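PDB 3ZWU: alkaline phosphatase PHOX from Pseudomonas fluorescens, which catalyses the hydrolysis of phosphate monoesters as an alkaline phosphatase, at a centre of two oxo-bridged irons and calcium ions that here holds vanadate. Local coordinates for residues 88-93 with 177-182; 194-199 with 267-272. One frame throughout, in Å; residues are numbered along the deposited sequence.

Contact 1 of 2, residues 88-93 with 177-182; sequences NNEYTN and QNCANG. With FEO (mu-oxo-diiron), chain I; VO4 (vanadate ion), chain C.
Q177 opens the contact by laying its backbone against E90: its CA lies 3.1 Å from E90 O in a CA-H...O contact, while its side chain, bent at the second torsion, brings NE2 to 3.8 Å from Y91 CB. Water 1 lies within hydrogen-bonding distance of Q177 OE1 and E90 OE2. At N178 the backbone O makes the closest approach, 3.1 Å from E90 CB, while its CB packs on N88 CB. C179 SG, swung away from the backbone N (chi1 -180°), binds FE1 of the mu-oxo-diiron group at 2.5 Å; E90 OE2 reaches the same iron at 2.0 Å. The peptide oxygens of C179 and A180 share the N88 amide: N88 ND2 meets C179 O at 3.0 Å in a nearly straight bond (175°) from above the carbonyl plane, and gives a weak second bond to A180 O; Y189 and T191 hold N88 OD1. Vanadate O3, water 2, E194 and the bridging oxo complete the shell of FE1. The end of strand 82-89 thus meets the start of strand 178-183 at the metal centre of this PhoX phosphatase, where vanadate, a phosphate analogue, is bound. Cysteine, presumably a soft thiolate, and hard carboxylates grip one iron, which would probably offset part of its positive charge.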
# COMPACT_ATOMS: atom_id res chain seq x y z
N ASN A 88 -4.80 6.83 3.12
CA ASN A 88 -5.61 6.01 2.24
C ASN A 88 -6.69 5.28 3.00
O ASN A 88 -6.49 4.91 4.15
CB ASN A 88 -4.76 4.96 1.54
CG ASN A 88 -3.79 5.52 0.56
OD1 ASN A 88 -3.82 6.71 0.22
ND2 ASN A 88 -2.92 4.68 0.05
N ASN A 89 -7.79 5.01 2.31
CA ASN A 89 -8.92 4.25 2.82
C ASN A 89 -9.14 3.17 1.78
O ASN A 89 -9.60 3.45 0.68
CB ASN A 89 -10.12 5.15 2.96
CG ASN A 89 -9.89 6.24 3.97
OD1 ASN A 89 -9.95 7.43 3.65
ND2 ASN A 89 -9.69 5.87 5.23
N GLU A 90 -8.72 1.95 2.10
CA GLU A 90 -8.67 0.87 1.12
C GLU A 90 -9.96 0.20 0.76
O GLU A 90 -10.23 -0.00 -0.42
CB GLU A 90 -7.64 -0.17 1.56
CG GLU A 90 -7.27 -1.12 0.44
CD GLU A 90 -6.30 -2.20 0.84
OE1 GLU A 90 -6.48 -2.80 1.93
OE2 GLU A 90 -5.38 -2.48 0.05
N TYR A 91 -10.72 -0.23 1.74
CA TYR A 91 -11.95 -0.95 1.48
C TYR A 91 -12.88 -0.81 2.66
O TYR A 91 -12.63 0.02 3.51
CB TYR A 91 -11.68 -2.41 1.05
CG TYR A 91 -11.10 -3.33 2.11
CD1 TYR A 91 -9.77 -3.23 2.49
CD2 TYR A 91 -11.85 -4.36 2.66
CE1 TYR A 91 -9.21 -4.10 3.42
CE2 TYR A 91 -11.30 -5.25 3.58
CZ TYR A 91 -9.98 -5.12 3.96
OH TYR A 91 -9.40 -5.99 4.84
N THR A 92 -13.98 -1.57 2.70
CA THR A 92 -14.91 -1.46 3.81
C THR A 92 -15.34 -2.84 4.27
O THR A 92 -15.17 -3.83 3.56
CB THR A 92 -16.08 -0.55 3.46
OG1 THR A 92 -16.87 -0.35 4.64
CG2 THR A 92 -16.95 -1.09 2.32
N ASN A 93 -15.88 -2.89 5.48
CA ASN A 93 -16.31 -4.10 6.14
C ASN A 93 -17.83 -4.07 6.16
O ASN A 93 -18.41 -3.36 6.97
CB ASN A 93 -15.72 -4.15 7.54
CG ASN A 93 -14.27 -3.75 7.55
OD1 ASN A 93 -13.43 -4.41 6.92
ND2 ASN A 93 -13.93 -2.63 8.16
N GLN A 177 -10.00 1.26 -3.51
CA GLN A 177 -9.05 0.17 -3.25
C GLN A 177 -7.65 0.76 -3.07
O GLN A 177 -6.64 0.18 -3.48
CB GLN A 177 -9.14 -0.93 -4.32
CG GLN A 177 -10.43 -1.74 -4.22
CD GLN A 177 -10.54 -2.68 -3.04
OE1 GLN A 177 -9.53 -3.08 -2.45
NE2 GLN A 177 -11.71 -3.12 -2.69
N ASN A 178 -7.59 1.92 -2.39
CA ASN A 178 -6.37 2.67 -2.16
C ASN A 178 -5.56 1.98 -1.10
O ASN A 178 -5.94 1.97 0.07
CB ASN A 178 -6.66 4.10 -1.74
CG ASN A 178 -7.40 4.82 -2.83
OD1 ASN A 178 -8.58 4.57 -3.02
ND2 ASN A 178 -6.69 5.56 -3.66
N CYS A 179 -4.47 1.37 -1.52
CA CYS A 179 -3.65 0.54 -0.67
C CYS A 179 -2.56 1.35 0.02
O CYS A 179 -2.83 1.91 1.08
CB CYS A 179 -3.09 -0.61 -1.50
SG CYS A 179 -2.04 -1.74 -0.57
N ALA A 180 -1.37 1.49 -0.56
CA ALA A 180 -0.34 2.27 0.10
C ALA A 180 0.07 3.50 -0.70
O ALA A 180 -0.69 3.94 -1.58
CB ALA A 180 0.82 1.40 0.53
N ASN A 181 1.19 4.12 -0.34
CA ASN A 181 1.50 5.47 -0.73
C ASN A 181 2.89 5.77 -1.21
O ASN A 181 3.78 4.92 -1.19
CB ASN A 181 1.28 6.30 0.54
CG ASN A 181 2.25 5.92 1.66
OD1 ASN A 181 2.38 4.74 2.02
ND2 ASN A 181 3.00 6.89 2.18
N GLY A 182 3.06 7.03 -1.61
CA GLY A 182 4.33 7.64 -1.96
C GLY A 182 4.26 9.12 -1.57
O GLY A 182 3.17 9.69 -1.52
FE1 FEO I . -3.67 -3.54 0.10
FE2 FEO I . -1.20 -5.83 -0.90
O FEO I . -2.12 -4.73 0.37
V VO4 C . -3.58 -6.41 1.10
O1 VO4 C . -4.68 -7.63 1.73
O2 VO4 C . -2.64 -6.15 2.57
O3 VO4 C . -4.76 -5.25 0.60
O4 VO4 C . -2.72 -7.29 -0.12
O HOH W 1 -6.76 -2.86 -2.47
O HOH W 2 -3.39 -3.21 2.28

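Contact 2 of 2, residues 194-199 with 267-272; sequences ENFTDC and LGRFKH. With FEO (mu-oxo-diiron), chain I; VO4 (vanadate ion), chain C.
The F196 ring carries the methyl of its own neighbour T197 on one face, CG2 standing 3.4 Å above the plane and offset toward the rim, and meets R269 at its edge. There R269 NH2 comes within 3.6 Å of F196 CZ, near the ring plane, with guanidinium and ring planes 63° apart; this is an edge contact, and R269 NH1 and NH2 bond the carbonyls of I369 and L243. On the other segment the F270 and H272 rings overlap near their rims, and H272 NE2 donates to G268 O at 2.7 Å in the imidazole plane. Both segments are loops, 194-199 following strand 189-193 and closing in a 3-10 turn, and N195 and K271 each centre an inverse gamma turn. K271 runs extended beyond CG past E194 O, which lies 3.2 Å from its CB, and its NZ donates to T197 OG1 at 3.2 Å. Water 3 links the ammonium to D198 OD1, E293 gives it a salt bridge, and Y216 O accepts from it. An alanine here would be likely to leave E293 without this counter-charge and T197 OG1 without the lysine's N-H. E194 CB packs 3.2 Å from H272 O, a buried oxygen with no polar partner in the model. The extended chain of E194 carries its carboxylate out to both irons: OE1 binds FE1 at 2.0 Å and OE2 binds FE2 at 2.1 Å.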
# COMPACT_ATOMS: atom_id res chain seq x y z
N GLU A 194 -4.91 -0.77 -5.74
CA GLU A 194 -4.46 -2.16 -5.71
C GLU A 194 -5.51 -3.13 -6.22
O GLU A 194 -5.54 -3.38 -7.42
CB GLU A 194 -3.96 -2.51 -4.31
CG GLU A 194 -3.35 -3.90 -4.19
CD GLU A 194 -3.17 -4.36 -2.76
OE1 GLU A 194 -3.94 -3.91 -1.89
OE2 GLU A 194 -2.31 -5.23 -2.53
N ASN A 195 -6.40 -3.65 -5.35
CA ASN A 195 -7.36 -4.67 -5.76
C ASN A 195 -8.63 -4.08 -6.39
O ASN A 195 -9.75 -4.48 -6.07
CB ASN A 195 -7.68 -5.59 -4.58
CG ASN A 195 -6.47 -6.38 -4.15
OD1 ASN A 195 -5.92 -6.20 -3.06
ND2 ASN A 195 -6.03 -7.28 -5.02
N PHE A 196 -8.42 -3.17 -7.33
CA PHE A 196 -9.49 -2.46 -8.03
C PHE A 196 -10.40 -3.40 -8.81
O PHE A 196 -11.60 -3.16 -8.90
CB PHE A 196 -8.92 -1.36 -8.95
CG PHE A 196 -8.24 -1.89 -10.20
CD1 PHE A 196 -6.90 -2.26 -10.18
CD2 PHE A 196 -8.95 -2.06 -11.37
CE1 PHE A 196 -6.29 -2.78 -11.32
CE2 PHE A 196 -8.33 -2.54 -12.51
CZ PHE A 196 -7.00 -2.89 -12.49
N THR A 197 -9.83 -4.48 -9.38
CA THR A 197 -10.59 -5.45 -10.17
C THR A 197 -11.68 -6.16 -9.39
O THR A 197 -12.69 -6.55 -9.98
CB THR A 197 -9.66 -6.48 -10.80
OG1 THR A 197 -8.88 -7.10 -9.77
CG2 THR A 197 -8.75 -5.88 -11.84
N ASP A 198 -11.51 -6.29 -8.06
CA ASP A 198 -12.51 -6.93 -7.19
C ASP A 198 -13.87 -6.25 -7.26
O ASP A 198 -14.89 -6.91 -7.02
CB ASP A 198 -12.04 -6.87 -5.73
CG ASP A 198 -10.83 -7.70 -5.40
OD1 ASP A 198 -10.26 -8.33 -6.33
OD2 ASP A 198 -10.43 -7.73 -4.21
N CYS A 199 -13.89 -4.94 -7.54
CA CYS A 199 -15.10 -4.12 -7.58
C CYS A 199 -15.94 -4.26 -8.82
O CYS A 199 -17.05 -3.72 -8.85
CB CYS A 199 -14.73 -2.66 -7.35
SG CYS A 199 -13.76 -2.39 -5.84
N LEU A 267 3.23 5.54 -15.04
CA LEU A 267 3.70 4.60 -14.03
C LEU A 267 3.11 3.18 -14.19
O LEU A 267 3.47 2.28 -13.43
CB LEU A 267 3.46 5.16 -12.62
CG LEU A 267 4.53 6.15 -12.14
CD1 LEU A 267 4.64 7.37 -13.06
CD2 LEU A 267 4.25 6.59 -10.72
N GLY A 268 2.24 2.96 -15.20
CA GLY A 268 1.71 1.64 -15.52
C GLY A 268 0.47 1.27 -14.73
O GLY A 268 0.22 1.83 -13.66
N ARG A 269 -0.29 0.32 -15.27
CA ARG A 269 -1.51 -0.17 -14.65
C ARG A 269 -1.29 -1.58 -14.13
O ARG A 269 -0.94 -2.47 -14.90
CB ARG A 269 -2.67 -0.15 -15.64
CG ARG A 269 -3.93 -0.83 -15.16
CD ARG A 269 -5.11 -0.46 -16.03
NE ARG A 269 -6.25 -1.34 -15.79
CZ ARG A 269 -6.41 -2.56 -16.31
NH1 ARG A 269 -5.48 -3.08 -17.11
NH2 ARG A 269 -7.49 -3.27 -16.02
N PHE A 270 -1.54 -1.76 -12.83
CA PHE A 270 -1.45 -3.05 -12.15
C PHE A 270 -1.99 -2.88 -10.74
O PHE A 270 -2.58 -1.84 -10.46
CB PHE A 270 -0.02 -3.63 -12.23
CG PHE A 270 1.12 -2.73 -11.86
CD1 PHE A 270 1.55 -2.64 -10.54
CD2 PHE A 270 1.86 -2.08 -12.84
CE1 PHE A 270 2.68 -1.89 -10.21
CE2 PHE A 270 2.97 -1.31 -12.50
CZ PHE A 270 3.38 -1.22 -11.19
N LYS A 271 -1.88 -3.90 -9.88
CA LYS A 271 -2.43 -3.81 -8.52
C LYS A 271 -1.34 -3.21 -7.64
O LYS A 271 -0.64 -3.91 -6.90
CB LYS A 271 -2.95 -5.17 -8.06
CG LYS A 271 -3.96 -5.72 -9.06
CD LYS A 271 -4.72 -6.93 -8.58
CE LYS A 271 -5.55 -7.47 -9.72
NZ LYS A 271 -6.22 -8.75 -9.37
N HIS A 272 -1.20 -1.89 -7.75
CA HIS A 272 -0.17 -1.11 -7.07
C HIS A 272 -0.30 -1.16 -5.57
O HIS A 272 -1.35 -0.80 -5.04
CB HIS A 272 -0.23 0.36 -7.49
CG HIS A 272 0.13 0.64 -8.90
ND1 HIS A 272 1.43 0.93 -9.27
CD2 HIS A 272 -0.66 0.73 -9.98
CE1 HIS A 272 1.38 1.16 -10.57
NE2 HIS A 272 0.14 1.05 -11.04
FE1 FEO I . -3.67 -3.54 0.10
FE2 FEO I . -1.20 -5.83 -0.90
O FEO I . -2.12 -4.73 0.37
V VO4 C . -3.58 -6.41 1.10
O1 VO4 C . -4.68 -7.63 1.73
O2 VO4 C . -2.64 -6.15 2.57
O3 VO4 C . -4.76 -5.25 0.60
O4 VO4 C . -2.72 -7.29 -0.12
O HOH W 3 -7.61 -8.33 -6.99
O HOH W 2 -3.39 -3.21 2.28

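How the contacts relate
Both contacts are buried, contact 1 nearer the centre of the chain, and both feed the same diiron-vanadate site within the PhoX family region. Contact 1 joins the ends of strands 82-89 and 178-183, which belong to different sheets, whereas contact 2 joins loops that follow strands 189-193 and 262-264 of the sheet that also contains 178-183. The contact 1 ligands C179 and E90 serve FE1 alone, while E194 of contact 2 spans both irons. Direct joins exist: E194 N probably donates to Q177 O, 3.0 Å away, and E90 OE2 and E194 OE1 sit side by side on FE1, 2.8 Å apart. Away from the metals, contact 1 relies on amide and carbonyl groups, contact 2 on aromatic rings and a buried lysine.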